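PDB 4OM9: serine protease pet from Escherichia coli, which acts as an autotransporter enterotoxin of enteroaggregative strains, a secreted serine protease whose target is probably the cytoskeletal protein alpha-fodrin. Local coordinates for residues 519-524 / 573-578; 618-623 / 638-643. One frame throughout, in Å; residues are numbered along the deposited sequence.

In the fold
Interactions 1 and 2 lie side by side in the beta-helical part of the passenger, near the centre of the chain, their centres about 12 Å apart. Interaction 1 (519-524 with 573-578) is the buried one: a short antiparallel pairing that gives way to side-chain bonds made by a histidine, a threonine hydroxyl, carboxylates and an amide. Interaction 2 (618-623 with 638-643) is a regular two-stranded antiparallel pair, buried along most of strand 618-622 and exposed at Lys641 and Ser642, with weak bonds from Asp622 to the residues leading into the second strand. Apolar side chains join the two: Ile621 packs on Ala520 and Trp576, and Ala619 on Trp576, which puts one face of interaction 2 over the pairing of interaction 1.

Interaction 1. Residues 519-524 / 573-578; sequences HATDHA and QPDWET
His519 and Ala520 pair antiparallel with Glu577 and Trp576: the N-H and C=O of His519 both bond to the backbone of Glu577, and Thr521 N continues the pairing to Asp575 O. Ala520 and Trp576 form the non-hydrogen-bonded pair, and there the methyl CB of Ala520 sits over the indole in a CH-pi contact, 3.6 Å from the centroid of the six-membered ring of Trp576 and 7° off its normal. Trp576 NE1 turns back to Gln573 O, with the acceptor in the ring plane, which helps fix the indole's rotation. Gln573 extends alongside and gives both amide hydrogens: NE2 reaches Thr521 O at 3.0 Å, on a lone pair and almost straight (175°), and Asp575 O at 2.8 Å. Asp575 O thus accepts from two donors. Such an antiparallel pairing departs from the parallel stacking of strands that builds a right-handed beta-helix, and the 48 residues between the segments, including helices 543-550 and 552-558, leave the coils here as an excursion. On the face opposite Trp576, a bend in the Glu577 chain (chi2 133°) carries OE2 to Thr521 OG1, which donates at 2.8 Å from above the carboxylate plane. Glu577 OE1 lies at the edge of the His519 ring, 3.1 Å from CD2. That imidazole is held through both nitrogens, NE2 by Asp522 OD2 and ND1 by Asp499. The His523 ring edge meets Asp575, NE2 donating to OD2 across a modelled separation of 2.4 Å, short enough that its exact length is doubtful; Asp15 of helix 10-17 takes its ND1.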
loop_
_atom_site.group_PDB
_atom_site.type_symbol
_atom_site.label_atom_id
_atom_site.label_comp_id
_atom_site.label_asym_id
_atom_site.label_seq_id
_atom_site.Cartn_x
_atom_site.Cartn_y
_atom_site.Cartn_z
ATOM N N HIS A 519 3.988 -3.115 -0.865
ATOM C CA HIS A 519 5.243 -3.360 -0.166
ATOM C C HIS A 519 5.220 -4.719 0.523
ATOM O O HIS A 519 4.283 -5.048 1.270
ATOM C CB HIS A 519 5.534 -2.232 0.850
ATOM C CG HIS A 519 6.675 -2.529 1.778
ATOM N ND1 HIS A 519 7.997 -2.525 1.366
ATOM C CD2 HIS A 519 6.697 -2.838 3.099
ATOM C CE1 HIS A 519 8.773 -2.831 2.391
ATOM N NE2 HIS A 519 8.009 -3.021 3.456
ATOM N N ALA A 520 6.236 -5.526 0.236
ATOM C CA ALA A 520 6.347 -6.838 0.859
ATOM C C ALA A 520 6.665 -6.614 2.331
ATOM O O ALA A 520 7.612 -5.885 2.671
ATOM C CB ALA A 520 7.420 -7.682 0.189
ATOM N N THR A 521 5.856 -7.197 3.203
ATOM C CA THR A 521 6.010 -6.941 4.637
ATOM C C THR A 521 7.400 -7.357 5.102
ATOM O O THR A 521 7.881 -8.413 4.765
ATOM C CB THR A 521 4.900 -7.648 5.412
ATOM O OG1 THR A 521 3.664 -6.982 5.114
ATOM C CG2 THR A 521 5.153 -7.616 6.934
ATOM N N ASP A 522 8.082 -6.482 5.815
ATOM C CA ASP A 522 9.409 -6.829 6.335
ATOM C C ASP A 522 9.329 -7.803 7.513
ATOM O O ASP A 522 8.443 -7.697 8.360
ATOM C CB ASP A 522 10.179 -5.575 6.780
ATOM C CG ASP A 522 10.294 -4.536 5.682
ATOM O OD1 ASP A 522 10.978 -4.823 4.682
ATOM O OD2 ASP A 522 9.725 -3.434 5.822
ATOM N N HIS A 523 10.255 -8.751 7.546
ATOM C CA HIS A 523 10.385 -9.643 8.672
ATOM C C HIS A 523 11.798 -9.553 9.206
ATOM O O HIS A 523 12.713 -9.037 8.545
ATOM C CB HIS A 523 10.046 -11.100 8.291
ATOM C CG HIS A 523 8.642 -11.285 7.823
ATOM N ND1 HIS A 523 7.631 -11.749 8.644
ATOM C CD2 HIS A 523 8.052 -11.024 6.626
ATOM C CE1 HIS A 523 6.499 -11.795 7.975
ATOM N NE2 HIS A 523 6.724 -11.352 6.746
ATOM N N ALA A 524 11.959 -10.046 10.429
ATOM C CA ALA A 524 13.258 -10.163 11.049
ATOM C C ALA A 524 14.043 -11.241 10.324
ATOM O O ALA A 524 13.466 -12.154 9.717
ATOM C CB ALA A 524 13.116 -10.512 12.537
ATOM N N GLN A 573 6.241 -14.531 -0.755
ATOM C CA GLN A 573 5.505 -14.505 0.515
ATOM C C GLN A 573 4.095 -13.963 0.251
ATOM O O GLN A 573 3.878 -13.235 -0.716
ATOM C CB GLN A 573 6.228 -13.662 1.581
ATOM C CG GLN A 573 5.982 -12.139 1.455
ATOM C CD GLN A 573 6.890 -11.314 2.356
ATOM O OE1 GLN A 573 8.047 -11.677 2.590
ATOM N NE2 GLN A 573 6.366 -10.218 2.880
ATOM N N PRO A 574 3.128 -14.311 1.110
ATOM C CA PRO A 574 1.768 -13.846 0.817
ATOM C C PRO A 574 1.454 -12.513 1.462
ATOM O O PRO A 574 0.457 -11.881 1.128
ATOM C CB PRO A 574 0.897 -14.951 1.424
ATOM C CG PRO A 574 1.704 -15.371 2.653
ATOM C CD PRO A 574 3.149 -15.318 2.195
ATOM N N ASP A 575 2.298 -12.079 2.388
ATOM C CA ASP A 575 1.977 -10.908 3.182
ATOM C C ASP A 575 2.518 -9.628 2.554
ATOM O O ASP A 575 3.712 -9.332 2.627
ATOM C CB ASP A 575 2.498 -11.072 4.618
ATOM C CG ASP A 575 3.882 -11.717 4.678
ATOM O OD1 ASP A 575 4.099 -12.732 3.985
ATOM O OD2 ASP A 575 4.746 -11.218 5.432
ATOM N N TRP A 576 1.602 -8.870 1.958
ATOM C CA TRP A 576 1.904 -7.637 1.251
ATOM C C TRP A 576 0.996 -6.520 1.715
ATOM O O TRP A 576 -0.234 -6.708 1.837
ATOM C CB TRP A 576 1.743 -7.804 -0.276
ATOM C CG TRP A 576 2.823 -8.620 -0.903
ATOM C CD1 TRP A 576 3.007 -9.965 -0.784
ATOM C CD2 TRP A 576 3.880 -8.143 -1.732
ATOM N NE1 TRP A 576 4.116 -10.354 -1.485
ATOM C CE2 TRP A 576 4.669 -9.256 -2.078
ATOM C CE3 TRP A 576 4.244 -6.874 -2.207
ATOM C CZ2 TRP A 576 5.795 -9.144 -2.885
ATOM C CZ3 TRP A 576 5.366 -6.768 -2.999
ATOM C CH2 TRP A 576 6.128 -7.894 -3.331
ATOM N N GLU A 577 1.598 -5.350 1.904
ATOM C CA GLU A 577 0.855 -4.142 2.195
ATOM C C GLU A 577 0.372 -3.463 0.914
ATOM O O GLU A 577 1.153 -3.168 0.013
ATOM C CB GLU A 577 1.716 -3.185 3.023
ATOM C CG GLU A 577 1.747 -3.551 4.508
ATOM C CD GLU A 577 3.139 -3.540 5.087
ATOM O OE1 GLU A 577 3.982 -2.765 4.584
ATOM O OE2 GLU A 577 3.399 -4.310 6.035
ATOM N N THR A 578 -0.925 -3.209 0.854
ATOM C CA THR A 578 -1.525 -2.506 -0.267
ATOM C C THR A 578 -1.299 -1.012 -0.111
ATOM O O THR A 578 -1.446 -0.469 0.989
ATOM C CB THR A 578 -3.018 -2.816 -0.361
ATOM O OG1 THR A 578 -3.163 -4.223 -0.531
ATOM C CG2 THR A 578 -3.664 -2.088 -1.548
HETATM O O HOH W 1 6.778 -4.094 6.557
#

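Interaction 2. Residues 618-623 / 638-643; sequences TAYIDL and QDIKSG
Tyr620 and Ser642 face each other as a non-hydrogen-bonded pair between antiparallel strands that run 156° apart. The compact part is the middle. Ile621 N gives a bond to Lys641 O at 2.8 Å, nearly along the C=O axis, and Lys641 N returns one to Ile621 O at the same length. On the face of Tyr620, the CD2 side of the ring lies against Ser642 CB at 3.5 Å, while Ile640 CG2 meets the ring edge in its plane, 4.0 Å from Tyr620 CD2; Ile472 of strand 471-473 adjoins both Tyr620 and Ile640. On the other face, Ile621 CG1 lies near Lys641 CB, and CG2 is turned to Ala520 and Trp576.

Leu623 N keeps a firm bond to Asp639 O at 2.8 Å, whereas Gly643 N reaches Ala619 O only weakly. Asp622, its CG anti to the backbone N (chi1 174°), is held mainly by His474, with Asn628 also on OD2 and Tyr624 N on OD1; its bonds to Asp639 N and Gln638 NE2 are weak additions. Gln638 OE1 accepts from Ile472 N. Lys641 and Ser642 form the solvent side, loosely packed, with Leu623 CD1 3.8 Å from Lys641 NZ. The result is an antiparallel pair laid against the parallel coils of the right-handed beta-helix characteristic of autotransporter passengers.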
loop_
_atom_site.group_PDB
_atom_site.type_symbol
_atom_site.label_atom_id
_atom_site.label_comp_id
_atom_site.label_asym_id
_atom_site.label_seq_id
_atom_site.Cartn_x
_atom_site.Cartn_y
_atom_site.Cartn_z
ATOM N N THR A 618 5.811 -8.280 -12.575
ATOM C CA THR A 618 7.116 -8.077 -11.980
ATOM C C THR A 618 7.017 -7.159 -10.775
ATOM O O THR A 618 6.549 -6.022 -10.867
ATOM C CB THR A 618 8.104 -7.501 -12.989
ATOM O OG1 THR A 618 8.067 -8.289 -14.183
ATOM C CG2 THR A 618 9.517 -7.511 -12.417
ATOM N N ALA A 619 7.438 -7.674 -9.631
ATOM C CA ALA A 619 7.448 -6.883 -8.411
ATOM C C ALA A 619 8.869 -6.793 -7.875
ATOM O O ALA A 619 9.719 -7.629 -8.190
ATOM C CB ALA A 619 6.501 -7.472 -7.378
ATOM N N TYR A 620 9.126 -5.752 -7.091
ATOM C CA TYR A 620 10.469 -5.490 -6.585
ATOM C C TYR A 620 10.522 -5.547 -5.067
ATOM O O TYR A 620 9.611 -5.095 -4.380
ATOM C CB TYR A 620 10.967 -4.126 -7.079
ATOM C CG TYR A 620 10.972 -4.027 -8.599
ATOM C CD1 TYR A 620 9.787 -3.838 -9.300
ATOM C CD2 TYR A 620 12.157 -4.137 -9.326
ATOM C CE1 TYR A 620 9.776 -3.763 -10.674
ATOM C CE2 TYR A 620 12.153 -4.059 -10.706
ATOM C CZ TYR A 620 10.957 -3.865 -11.369
ATOM O OH TYR A 620 10.908 -3.787 -12.729
ATOM N N ILE A 621 11.591 -6.117 -4.539
ATOM C CA ILE A 621 11.810 -6.062 -3.098
ATOM C C ILE A 621 13.220 -5.581 -2.817
ATOM O O ILE A 621 14.108 -5.661 -3.685
ATOM C CB ILE A 621 11.580 -7.424 -2.409
ATOM C CG1 ILE A 621 12.604 -8.453 -2.877
ATOM C CG2 ILE A 621 10.173 -7.914 -2.665
ATOM C CD1 ILE A 621 12.519 -9.801 -2.129
ATOM N N ASP A 622 13.403 -5.095 -1.587
ATOM C CA ASP A 622 14.637 -4.490 -1.117
ATOM C C ASP A 622 15.177 -5.386 -0.015
ATOM O O ASP A 622 14.550 -5.533 1.028
ATOM C CB ASP A 622 14.348 -3.053 -0.632
ATOM C CG ASP A 622 15.556 -2.354 0.040
ATOM O OD1 ASP A 622 16.701 -2.854 -0.030
ATOM O OD2 ASP A 622 15.334 -1.268 0.622
ATOM N N LEU A 623 16.326 -6.004 -0.247
ATOM C CA LEU A 623 16.937 -6.848 0.759
ATOM C C LEU A 623 17.354 -6.100 2.050
ATOM O O LEU A 623 17.681 -6.736 3.057
ATOM C CB LEU A 623 18.141 -7.563 0.169
ATOM C CG LEU A 623 17.767 -8.585 -0.912
ATOM C CD1 LEU A 623 19.005 -9.290 -1.455
ATOM C CD2 LEU A 623 16.750 -9.601 -0.370
ATOM N N GLN A 638 20.957 -0.075 -0.369
ATOM C CA GLN A 638 19.773 -0.687 -0.973
ATOM C C GLN A 638 20.198 -1.773 -1.948
ATOM O O GLN A 638 21.170 -1.612 -2.673
ATOM C CB GLN A 638 18.887 0.358 -1.678
ATOM C CG GLN A 638 17.569 -0.227 -2.244
ATOM C CD GLN A 638 16.537 0.844 -2.639
ATOM O OE1 GLN A 638 16.598 1.434 -3.732
ATOM N NE2 GLN A 638 15.568 1.075 -1.760
ATOM N N ASP A 639 19.484 -2.893 -1.924
ATOM C CA ASP A 639 19.760 -4.018 -2.807
ATOM C C ASP A 639 18.440 -4.593 -3.281
ATOM O O ASP A 639 17.650 -5.113 -2.496
ATOM C CB ASP A 639 20.588 -5.098 -2.108
ATOM C CG ASP A 639 21.131 -6.135 -3.077
ATOM O OD1 ASP A 639 20.786 -6.079 -4.271
ATOM O OD2 ASP A 639 21.910 -7.005 -2.652
ATOM N N ILE A 640 18.217 -4.501 -4.581
ATOM C CA ILE A 640 16.915 -4.777 -5.146
ATOM C C ILE A 640 16.865 -6.111 -5.872
ATOM O O ILE A 640 17.745 -6.434 -6.666
ATOM C CB ILE A 640 16.504 -3.651 -6.108
ATOM C CG1 ILE A 640 16.247 -2.374 -5.316
ATOM C CG2 ILE A 640 15.255 -4.028 -6.877
ATOM C CD1 ILE A 640 16.135 -1.177 -6.183
ATOM N N LYS A 641 15.832 -6.891 -5.578
ATOM C CA LYS A 641 15.534 -8.072 -6.382
ATOM C C LYS A 641 14.149 -7.952 -6.997
ATOM O O LYS A 641 13.251 -7.312 -6.444
ATOM C CB LYS A 641 15.637 -9.355 -5.551
ATOM C CG LYS A 641 17.060 -9.669 -5.130
ATOM C CD LYS A 641 17.967 -9.789 -6.355
ATOM C CE LYS A 641 19.405 -9.379 -6.040
ATOM N NZ LYS A 641 20.039 -10.238 -5.004
ATOM N N SER A 642 13.984 -8.569 -8.155
ATOM C CA SER A 642 12.692 -8.589 -8.795
ATOM C C SER A 642 12.419 -9.968 -9.363
ATOM O O SER A 642 13.331 -10.764 -9.561
ATOM C CB SER A 642 12.622 -7.524 -9.888
ATOM O OG SER A 642 13.683 -7.675 -10.812
ATOM N N GLY A 643 11.148 -10.242 -9.616
ATOM C CA GLY A 643 10.729 -11.493 -10.200
ATOM C C GLY A 643 9.218 -11.516 -10.266
ATOM O O GLY A 643 8.551 -10.584 -9.825
#